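Local coordinates for protein precorrin-8x Methyl Mutase (Thermus thermophilus, PDB 1V9C) that probably moves a methyl group within precorrin-8X, as a methylmutase of the pathway that builds adenosylcobalamin, at residues Q18-H23 with L28-V33; E94-P99 with G134-F139; A142-I147 with R171-A176. One frame throughout, in Å; residues are numbered along the deposited sequence.

In the fold
The three contacts lie in series along an alpha/beta fold of the doubly wound type, and their chemistry follows their place in it. Contact 1 is a surface contact far from the others, its centre about 29 Å from that of contact 2; it joins the end of helix 6-20 and the loop after it to helix 30-40, chiefly through an aromatic stack. Contacts 2 and 3 share helix 137-147, with centres about 15 Å apart. Contact 2, partly buried, sets the loop after strand 92-94 against the start of that helix with leucine, alanine and phenylalanine groups. Contact 3, a buried contact, presses the helix's later turns on helix 166-174 through one valine. None has a hydrogen bond between its segments.

Contact 1 (Q18-H23 with L28-V33); sequences QEAGPH and LEWPVV
The imidazole of H23 lies flat over the six-membered ring of W30, in an offset stack that ties the loop after helix 6-20 to the beginning of helix 30-40, a helix-loop-helix connection at the surface of the protein. The two planes are nearly parallel, at 6°, and the ring centroids are 4.1 Å apart. The overlap is uneven: W30 CE3 sits over the middle of the imidazole, whereas H23 NE2 stands above the indole but displaced toward its rim. No hydrogen bond links the segments; the stacked faces supply most of the contact.

Torsions bring the rings face to face. In H23, CG is tucked between the backbone N and the carbonyl carbon (chi1 69°), which turns the imidazole back toward the indole; in W30, CG points opposite the backbone N (chi1 -174°) and sends the indole out from its helix. Ring nitrogens have partners elsewhere: H23 ND1 with the backbone N of F25, W30 NE1 with OD1 of D17, which probably restrains both rings in rotation.

A second, smaller contact comes from the end of helix 6-20, just before G21, the first residue past the helix to leave helical angles, with positive phi. Here the methyl of A20 meets the indole obliquely. With an alanine at W30, H23 would probably lose its stacking surface and be freer to turn, D17 would lose its indole N-H mate, and a gap would open beside A20. That methyl, A20 CB, lies 3.7 Å from W30 CH2 and equally far from W30 CZ2.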
loop_
_atom_site.group_PDB
_atom_site.type_symbol
_atom_site.label_atom_id
_atom_site.label_comp_id
_atom_site.label_asym_id
_atom_site.label_seq_id
_atom_site.Cartn_x
_atom_site.Cartn_y
_atom_site.Cartn_z
ATOM N N GLN B 18 22.281 4.883 5.415
ATOM C CA GLN B 18 23.187 6.015 5.249
ATOM C C GLN B 18 22.560 7.376 5.488
ATOM O O GLN B 18 23.228 8.305 5.931
ATOM C CB GLN B 18 23.757 6.027 3.846
ATOM C CG GLN B 18 24.867 5.065 3.614
ATOM C CD GLN B 18 25.323 5.108 2.177
ATOM O OE1 GLN B 18 24.827 5.925 1.390
ATOM N NE2 GLN B 18 26.271 4.239 1.817
ATOM N N GLU B 19 21.275 7.492 5.184
ATOM C CA GLU B 19 20.591 8.762 5.316
ATOM C C GLU B 19 19.601 8.827 6.470
ATOM O O GLU B 19 18.817 9.772 6.570
ATOM C CB GLU B 19 19.896 9.060 3.998
ATOM C CG GLU B 19 20.635 8.465 2.805
ATOM C CD GLU B 19 20.005 8.860 1.493
ATOM O OE1 GLU B 19 18.785 9.112 1.492
ATOM O OE2 GLU B 19 20.719 8.913 0.465
ATOM N N ALA B 20 19.641 7.822 7.337
ATOM C CA ALA B 20 18.739 7.763 8.480
ATOM C C ALA B 20 19.107 8.823 9.513
ATOM O O ALA B 20 18.313 9.714 9.805
ATOM C CB ALA B 20 18.791 6.381 9.123
ATOM N N GLY B 21 20.315 8.715 10.059
ATOM C CA GLY B 21 20.749 9.658 11.064
ATOM C C GLY B 21 20.522 9.083 12.448
ATOM O O GLY B 21 20.044 7.955 12.590
ATOM N N PRO B 22 20.848 9.843 13.497
ATOM C CA PRO B 22 20.674 9.381 14.878
ATOM C C PRO B 22 19.250 8.923 15.144
ATOM O O PRO B 22 18.297 9.605 14.777
ATOM C CB PRO B 22 21.034 10.616 15.700
ATOM C CG PRO B 22 22.022 11.344 14.812
ATOM C CD PRO B 22 21.362 11.224 13.464
ATOM N N HIS B 23 19.101 7.771 15.781
ATOM C CA HIS B 23 17.769 7.276 16.084
ATOM C C HIS B 23 17.796 6.522 17.397
ATOM O O HIS B 23 18.824 5.975 17.781
ATOM C CB HIS B 23 17.290 6.347 14.975
ATOM C CG HIS B 23 18.029 5.047 14.917
ATOM N ND1 HIS B 23 17.896 4.073 15.883
ATOM C CD2 HIS B 23 18.906 4.559 14.009
ATOM C CE1 HIS B 23 18.659 3.040 15.572
ATOM N NE2 HIS B 23 19.284 3.310 14.440
ATOM N N LEU B 28 16.903 -4.930 17.390
ATOM C CA LEU B 28 15.803 -5.685 16.799
ATOM C C LEU B 28 14.744 -4.783 16.200
ATOM O O LEU B 28 14.034 -5.175 15.287
ATOM C CB LEU B 28 15.129 -6.561 17.847
ATOM C CG LEU B 28 15.838 -7.830 18.276
ATOM C CD1 LEU B 28 15.030 -8.451 19.405
ATOM C CD2 LEU B 28 15.975 -8.789 17.106
ATOM N N GLU B 29 14.640 -3.572 16.726
ATOM C CA GLU B 29 13.648 -2.633 16.254
ATOM C C GLU B 29 14.046 -1.935 14.967
ATOM O O GLU B 29 13.204 -1.684 14.108
ATOM C CB GLU B 29 13.381 -1.583 17.328
ATOM C CG GLU B 29 12.706 -2.109 18.584
ATOM C CD GLU B 29 12.736 -1.095 19.719
ATOM O OE1 GLU B 29 12.129 -1.360 20.781
ATOM O OE2 GLU B 29 13.374 -0.033 19.550
ATOM N N TRP B 30 15.329 -1.620 14.833
ATOM C CA TRP B 30 15.794 -0.913 13.656
ATOM C C TRP B 30 15.435 -1.541 12.309
ATOM O O TRP B 30 14.880 -0.864 11.460
ATOM C CB TRP B 30 17.307 -0.677 13.711
ATOM C CG TRP B 30 17.788 0.184 12.556
ATOM C CD1 TRP B 30 18.755 -0.135 11.636
ATOM C CD2 TRP B 30 17.257 1.454 12.150
ATOM N NE1 TRP B 30 18.847 0.855 10.678
ATOM C CE2 TRP B 30 17.940 1.840 10.970
ATOM C CE3 TRP B 30 16.270 2.299 12.663
ATOM C CZ2 TRP B 30 17.664 3.037 10.298
ATOM C CZ3 TRP B 30 15.993 3.500 11.988
ATOM C CH2 TRP B 30 16.688 3.853 10.819
ATOM N N PRO B 31 15.729 -2.839 12.109
ATOM C CA PRO B 31 15.413 -3.489 10.835
ATOM C C PRO B 31 13.958 -3.296 10.430
ATOM O O PRO B 31 13.623 -3.318 9.255
ATOM C CB PRO B 31 15.749 -4.954 11.096
ATOM C CG PRO B 31 16.803 -4.884 12.155
ATOM C CD PRO B 31 16.243 -3.826 13.068
ATOM N N VAL B 32 13.088 -3.104 11.414
ATOM C CA VAL B 32 11.679 -2.904 11.117
ATOM C C VAL B 32 11.445 -1.491 10.594
ATOM O O VAL B 32 10.749 -1.295 9.596
ATOM C CB VAL B 32 10.830 -3.148 12.380
ATOM C CG1 VAL B 32 9.384 -2.752 12.141
ATOM C CG2 VAL B 32 10.936 -4.615 12.780
ATOM N N VAL B 33 12.050 -0.508 11.259
ATOM C CA VAL B 33 11.873 0.888 10.876
ATOM C C VAL B 33 12.509 1.180 9.528
ATOM O O VAL B 33 11.963 1.942 8.734
ATOM C CB VAL B 33 12.459 1.857 11.939
ATOM C CG1 VAL B 33 12.199 3.290 11.534
ATOM C CG2 VAL B 33 11.816 1.594 13.314
#

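Contact 2 (E94-P99 with G134-F139)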
loop_
_atom_site.group_PDB
_atom_site.type_symbol
_atom_site.label_atom_id
_atom_site.label_comp_id
_atom_site.label_asym_id
_atom_site.label_seq_id
_atom_site.Cartn_x
_atom_site.Cartn_y
_atom_site.Cartn_z
ATOM N N GLU B 94 -7.841 -12.175 5.881
ATOM C CA GLU B 94 -8.371 -10.845 5.638
ATOM C C GLU B 94 -9.786 -10.815 6.222
ATOM O O GLU B 94 -10.721 -11.392 5.659
ATOM C CB GLU B 94 -8.381 -10.561 4.128
ATOM C CG GLU B 94 -9.395 -9.514 3.657
ATOM C CD GLU B 94 -9.247 -8.168 4.338
ATOM O OE1 GLU B 94 -10.034 -7.248 4.017
ATOM O OE2 GLU B 94 -8.346 -8.028 5.191
ATOM N N LEU B 95 -9.931 -10.138 7.353
ATOM C CA LEU B 95 -11.209 -10.065 8.048
ATOM C C LEU B 95 -12.301 -9.157 7.472
ATOM O O LEU B 95 -13.405 -9.626 7.197
ATOM C CB LEU B 95 -10.962 -9.713 9.519
ATOM C CG LEU B 95 -10.122 -10.715 10.324
ATOM C CD1 LEU B 95 -9.891 -10.202 11.740
ATOM C CD2 LEU B 95 -10.829 -12.057 10.364
ATOM N N LEU B 96 -12.005 -7.873 7.287
ATOM C CA LEU B 96 -12.995 -6.923 6.770
ATOM C C LEU B 96 -13.685 -7.292 5.462
ATOM O O LEU B 96 -14.839 -6.923 5.242
ATOM C CB LEU B 96 -12.381 -5.528 6.638
ATOM C CG LEU B 96 -12.097 -4.822 7.962
ATOM C CD1 LEU B 96 -11.625 -3.409 7.675
ATOM C CD2 LEU B 96 -13.352 -4.784 8.824
ATOM N N ALA B 97 -12.991 -8.010 4.589
ATOM C CA ALA B 97 -13.589 -8.409 3.322
ATOM C C ALA B 97 -14.021 -9.869 3.381
ATOM O O ALA B 97 -14.474 -10.423 2.386
ATOM C CB ALA B 97 -12.599 -8.202 2.184
ATOM N N HIS B 98 -13.874 -10.482 4.554
ATOM C CA HIS B 98 -14.240 -11.882 4.754
ATOM C C HIS B 98 -15.741 -12.094 4.513
ATOM O O HIS B 98 -16.567 -11.267 4.910
ATOM C CB HIS B 98 -13.870 -12.310 6.175
ATOM C CG HIS B 98 -13.771 -13.791 6.358
ATOM N ND1 HIS B 98 -14.826 -14.643 6.120
ATOM C CD2 HIS B 98 -12.741 -14.570 6.766
ATOM C CE1 HIS B 98 -14.452 -15.884 6.373
ATOM N NE2 HIS B 98 -13.192 -15.868 6.769
ATOM N N PRO B 99 -16.109 -13.207 3.853
ATOM C CA PRO B 99 -17.501 -13.550 3.542
ATOM C C PRO B 99 -18.445 -13.531 4.744
ATOM O O PRO B 99 -19.406 -12.758 4.773
ATOM C CB PRO B 99 -17.381 -14.944 2.932
ATOM C CG PRO B 99 -16.059 -14.893 2.259
ATOM C CD PRO B 99 -15.196 -14.222 3.301
ATOM N N GLY B 134 -3.909 -1.303 8.908
ATOM C CA GLY B 134 -3.340 -0.176 8.203
ATOM C C GLY B 134 -4.433 0.632 7.538
ATOM O O GLY B 134 -4.146 1.571 6.795
ATOM N N ASN B 135 -5.691 0.290 7.814
ATOM C CA ASN B 135 -6.803 0.977 7.170
ATOM C C ASN B 135 -8.073 1.273 7.959
ATOM O O ASN B 135 -8.735 2.266 7.692
ATOM C CB ASN B 135 -7.186 0.189 5.919
ATOM C CG ASN B 135 -5.970 -0.278 5.149
ATOM O OD1 ASN B 135 -5.391 0.472 4.366
ATOM N ND2 ASN B 135 -5.549 -1.512 5.402
ATOM N N ALA B 136 -8.438 0.420 8.910
ATOM C CA ALA B 136 -9.686 0.630 9.648
ATOM C C ALA B 136 -9.514 0.934 11.124
ATOM O O ALA B 136 -9.361 0.023 11.929
ATOM C CB ALA B 136 -10.594 -0.584 9.478
ATOM N N PRO B 137 -9.537 2.228 11.496
ATOM C CA PRO B 137 -9.388 2.689 12.882
ATOM C C PRO B 137 -10.449 2.085 13.807
ATOM O O PRO B 137 -10.147 1.678 14.929
ATOM C CB PRO B 137 -9.553 4.207 12.769
ATOM C CG PRO B 137 -9.076 4.501 11.392
ATOM C CD PRO B 137 -9.694 3.376 10.586
ATOM N N THR B 138 -11.692 2.046 13.335
ATOM C CA THR B 138 -12.778 1.501 14.139
ATOM C C THR B 138 -12.517 0.020 14.391
ATOM O O THR B 138 -13.023 -0.564 15.347
ATOM C CB THR B 138 -14.154 1.670 13.443
ATOM O OG1 THR B 138 -14.219 0.824 12.294
ATOM C CG2 THR B 138 -14.363 3.112 13.009
ATOM N N PHE B 139 -11.723 -0.592 13.525
ATOM C CA PHE B 139 -11.400 -1.994 13.706
ATOM C C PHE B 139 -10.440 -2.113 14.894
ATOM O O PHE B 139 -10.590 -2.985 15.742
ATOM C CB PHE B 139 -10.741 -2.562 12.446
ATOM C CG PHE B 139 -10.261 -3.978 12.602
ATOM C CD1 PHE B 139 -11.167 -5.025 12.706
ATOM C CD2 PHE B 139 -8.900 -4.260 12.668
ATOM C CE1 PHE B 139 -10.730 -6.336 12.873
ATOM C CE2 PHE B 139 -8.449 -5.575 12.837
ATOM C CZ PHE B 139 -9.364 -6.613 12.939
#
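Different first torsions bring F139 and the two leucines L95 and L96 together: F139 holds CG anti to the backbone N (chi1 175°), which carries the phenyl toward the turn, while L95 and L96 hold theirs anti to the carbonyl carbon (chi1 -61° and -71°), which carries their methyl branches toward the helix start. The side chains of L95 and F139 cross at about a right angle. L95 CD1 comes to 3.8 Å from F139 CZ, with CE1 of the same ring a little farther, so one methyl touches the outer end of the phenyl obliquely.

L96 divides its two branches. Its CD1 packs on the methyl of A136, 3.5 Å from A136 CB, whereas its CD2 leans more loosely on the ring, 4.5 Å from F139 CD1. A bond from H98 N to L95 O, 2.8 Å long, closes the type I turn carrying both leucines, each with its CB directed to the other segment. Across from them A136 is the N-cap residue of helix 137-147, and F139 N bonds back to A136 O in the first turn.

Strand 69-71 lies in the sheet between the strands that lead into the two segments; D72, just after it, accepts the backbone N-H groups of G134, N135 and A136 with its carboxylate and is touched by L96. The loops following strands 92-94 and 130-133 thus meet at the carboxyl end of the parallel strands of a doubly wound alpha/beta sheet.

Contact 3 (A142-I147 with R171-A176); sequences ALVEAI and RALMEA
Apolar contact comes first, and V144 carries it, wedged against the backbone and side chains of A172 and L173. The CA atoms of V144 and L173 are only 6.2 Å apart, so the helices approach closely enough for a branched side chain to reach the opposite main chain. With chi1 at 168°, CG1 is anti to the backbone N and CG2 anti to the carbonyl carbon, and both methyls face the A172-L173 backbone, CG1 nearer the A172 methyl and CG2 reaching on to L173. V144 CG1 lies 4.0 Å from A172 CB, and V144 CG2 the same distance from L173 CA. The CB of A172 is directed to the valine, and L173 meets it through CA and CB.

A second kind of contact is between methyl and carbonyl. V144 CG1 stands 3.1 Å from A172 O, a tight approach, and CG2 also borders this oxygen; it is apolar carbon against a backbone acceptor.

Looser packing extends the interface past the end of helix 166-174. A176 CB comes no nearer than 4.7 Å to any atom of 142-147, yet A176 and I147 still shield part of each other's surroundings. A176 is itself held by its own segment, since A176 N bonds to L173 O at 3.1 Å.

Helices 137-147 and 166-174 follow the adjacent parallel strands 130-133 and 155-158, and so they lie side by side in successive beta-alpha-beta units. L173 turns its side chain onto W180 and V182 of strand 180-183, while A142 and A146 rest on V117 of helix 112-122.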
loop_
_atom_site.group_PDB
_atom_site.type_symbol
_atom_site.label_atom_id
_atom_site.label_comp_id
_atom_site.label_asym_id
_atom_site.label_seq_id
_atom_site.Cartn_x
_atom_site.Cartn_y
_atom_site.Cartn_z
ATOM N N ALA B 142 -12.407 -1.620 18.102
ATOM C CA ALA B 142 -13.196 -2.797 18.451
ATOM C C ALA B 142 -12.231 -3.811 19.052
ATOM O O ALA B 142 -12.446 -4.298 20.156
ATOM C CB ALA B 142 -13.866 -3.376 17.213
ATOM N N LEU B 143 -11.153 -4.098 18.326
ATOM C CA LEU B 143 -10.137 -5.042 18.786
ATOM C C LEU B 143 -9.585 -4.678 20.162
ATOM O O LEU B 143 -9.364 -5.552 20.992
ATOM C CB LEU B 143 -8.971 -5.115 17.786
ATOM C CG LEU B 143 -7.754 -5.960 18.200
ATOM C CD1 LEU B 143 -8.201 -7.404 18.477
ATOM C CD2 LEU B 143 -6.683 -5.926 17.102
ATOM N N VAL B 144 -9.351 -3.396 20.404
ATOM C CA VAL B 144 -8.807 -2.984 21.695
ATOM C C VAL B 144 -9.789 -3.234 22.828
ATOM O O VAL B 144 -9.389 -3.541 23.948
ATOM C CB VAL B 144 -8.403 -1.502 21.687
ATOM C CG1 VAL B 144 -8.120 -1.026 23.102
ATOM C CG2 VAL B 144 -7.167 -1.324 20.819
ATOM N N GLU B 145 -11.075 -3.097 22.527
ATOM C CA GLU B 145 -12.116 -3.330 23.510
ATOM C C GLU B 145 -12.192 -4.837 23.708
ATOM O O GLU B 145 -12.352 -5.317 24.828
ATOM C CB GLU B 145 -13.447 -2.775 22.998
ATOM C CG GLU B 145 -13.357 -1.295 22.627
ATOM C CD GLU B 145 -14.688 -0.678 22.229
ATOM O OE1 GLU B 145 -14.695 0.516 21.848
ATOM O OE2 GLU B 145 -15.722 -1.380 22.301
ATOM N N ALA B 146 -12.048 -5.575 22.613
ATOM C CA ALA B 146 -12.086 -7.030 22.650
ATOM C C ALA B 146 -10.908 -7.583 23.440
ATOM O O ALA B 146 -10.967 -8.701 23.955
ATOM C CB ALA B 146 -12.071 -7.591 21.239
ATOM N N ILE B 147 -9.838 -6.798 23.530
ATOM C CA ILE B 147 -8.646 -7.205 24.264
ATOM C C ILE B 147 -8.905 -7.077 25.764
ATOM O O ILE B 147 -8.355 -7.834 26.564
ATOM C CB ILE B 147 -7.407 -6.336 23.858
ATOM C CG1 ILE B 147 -6.889 -6.780 22.484
ATOM C CG2 ILE B 147 -6.301 -6.442 24.902
ATOM C CD1 ILE B 147 -5.670 -6.009 21.999
ATOM N N ARG B 171 -3.964 5.529 20.372
ATOM C CA ARG B 171 -3.834 5.722 21.815
ATOM C C ARG B 171 -4.464 4.519 22.518
ATOM O O ARG B 171 -3.867 3.923 23.411
ATOM C CB ARG B 171 -4.542 7.004 22.247
ATOM C CG ARG B 171 -3.603 8.084 22.762
ATOM C CD ARG B 171 -4.328 9.421 22.903
ATOM N NE ARG B 171 -4.642 10.016 21.603
ATOM C CZ ARG B 171 -5.476 11.036 21.425
ATOM N NH1 ARG B 171 -6.094 11.585 22.461
ATOM N NH2 ARG B 171 -5.688 11.514 20.208
ATOM N N ALA B 172 -5.665 4.144 22.098
ATOM C CA ALA B 172 -6.334 3.004 22.702
ATOM C C ALA B 172 -5.459 1.754 22.624
ATOM O O ALA B 172 -5.613 0.826 23.430
ATOM C CB ALA B 172 -7.645 2.749 22.011
ATOM N N LEU B 173 -4.545 1.722 21.656
ATOM C CA LEU B 173 -3.668 0.567 21.501
ATOM C C LEU B 173 -2.396 0.693 22.346
ATOM O O LEU B 173 -1.956 -0.268 22.982
ATOM C CB LEU B 173 -3.292 0.388 20.026
ATOM C CG LEU B 173 -2.268 -0.708 19.715
ATOM C CD1 LEU B 173 -2.852 -2.072 20.095
ATOM C CD2 LEU B 173 -1.912 -0.674 18.235
ATOM N N MET B 174 -1.812 1.884 22.351
ATOM C CA MET B 174 -0.585 2.142 23.101
ATOM C C MET B 174 -0.716 2.164 24.628
ATOM O O MET B 174 0.266 2.418 25.326
ATOM C CB MET B 174 0.022 3.458 22.652
ATOM C CG MET B 174 0.562 3.441 21.253
ATOM S SD MET B 174 1.216 5.043 20.878
ATOM C CE MET B 174 -0.294 5.930 20.539
ATOM N N GLU B 175 -1.916 1.902 25.138
ATOM C CA GLU B 175 -2.164 1.883 26.582
ATOM C C GLU B 175 -2.842 0.558 26.925
ATOM O O GLU B 175 -3.458 0.407 27.983
ATOM C CB GLU B 175 -3.062 3.064 26.971
ATOM C CG GLU B 175 -2.467 4.420 26.586
ATOM C CD GLU B 175 -3.393 5.594 26.869
ATOM O OE1 GLU B 175 -4.538 5.588 26.368
ATOM O OE2 GLU B 175 -2.969 6.529 27.586
ATOM N N ALA B 176 -2.702 -0.403 26.017
ATOM C CA ALA B 176 -3.299 -1.721 26.170
ATOM C C ALA B 176 -2.283 -2.777 26.611
ATOM O O ALA B 176 -1.067 -2.571 26.492
ATOM C CB ALA B 176 -3.952 -2.135 24.862
#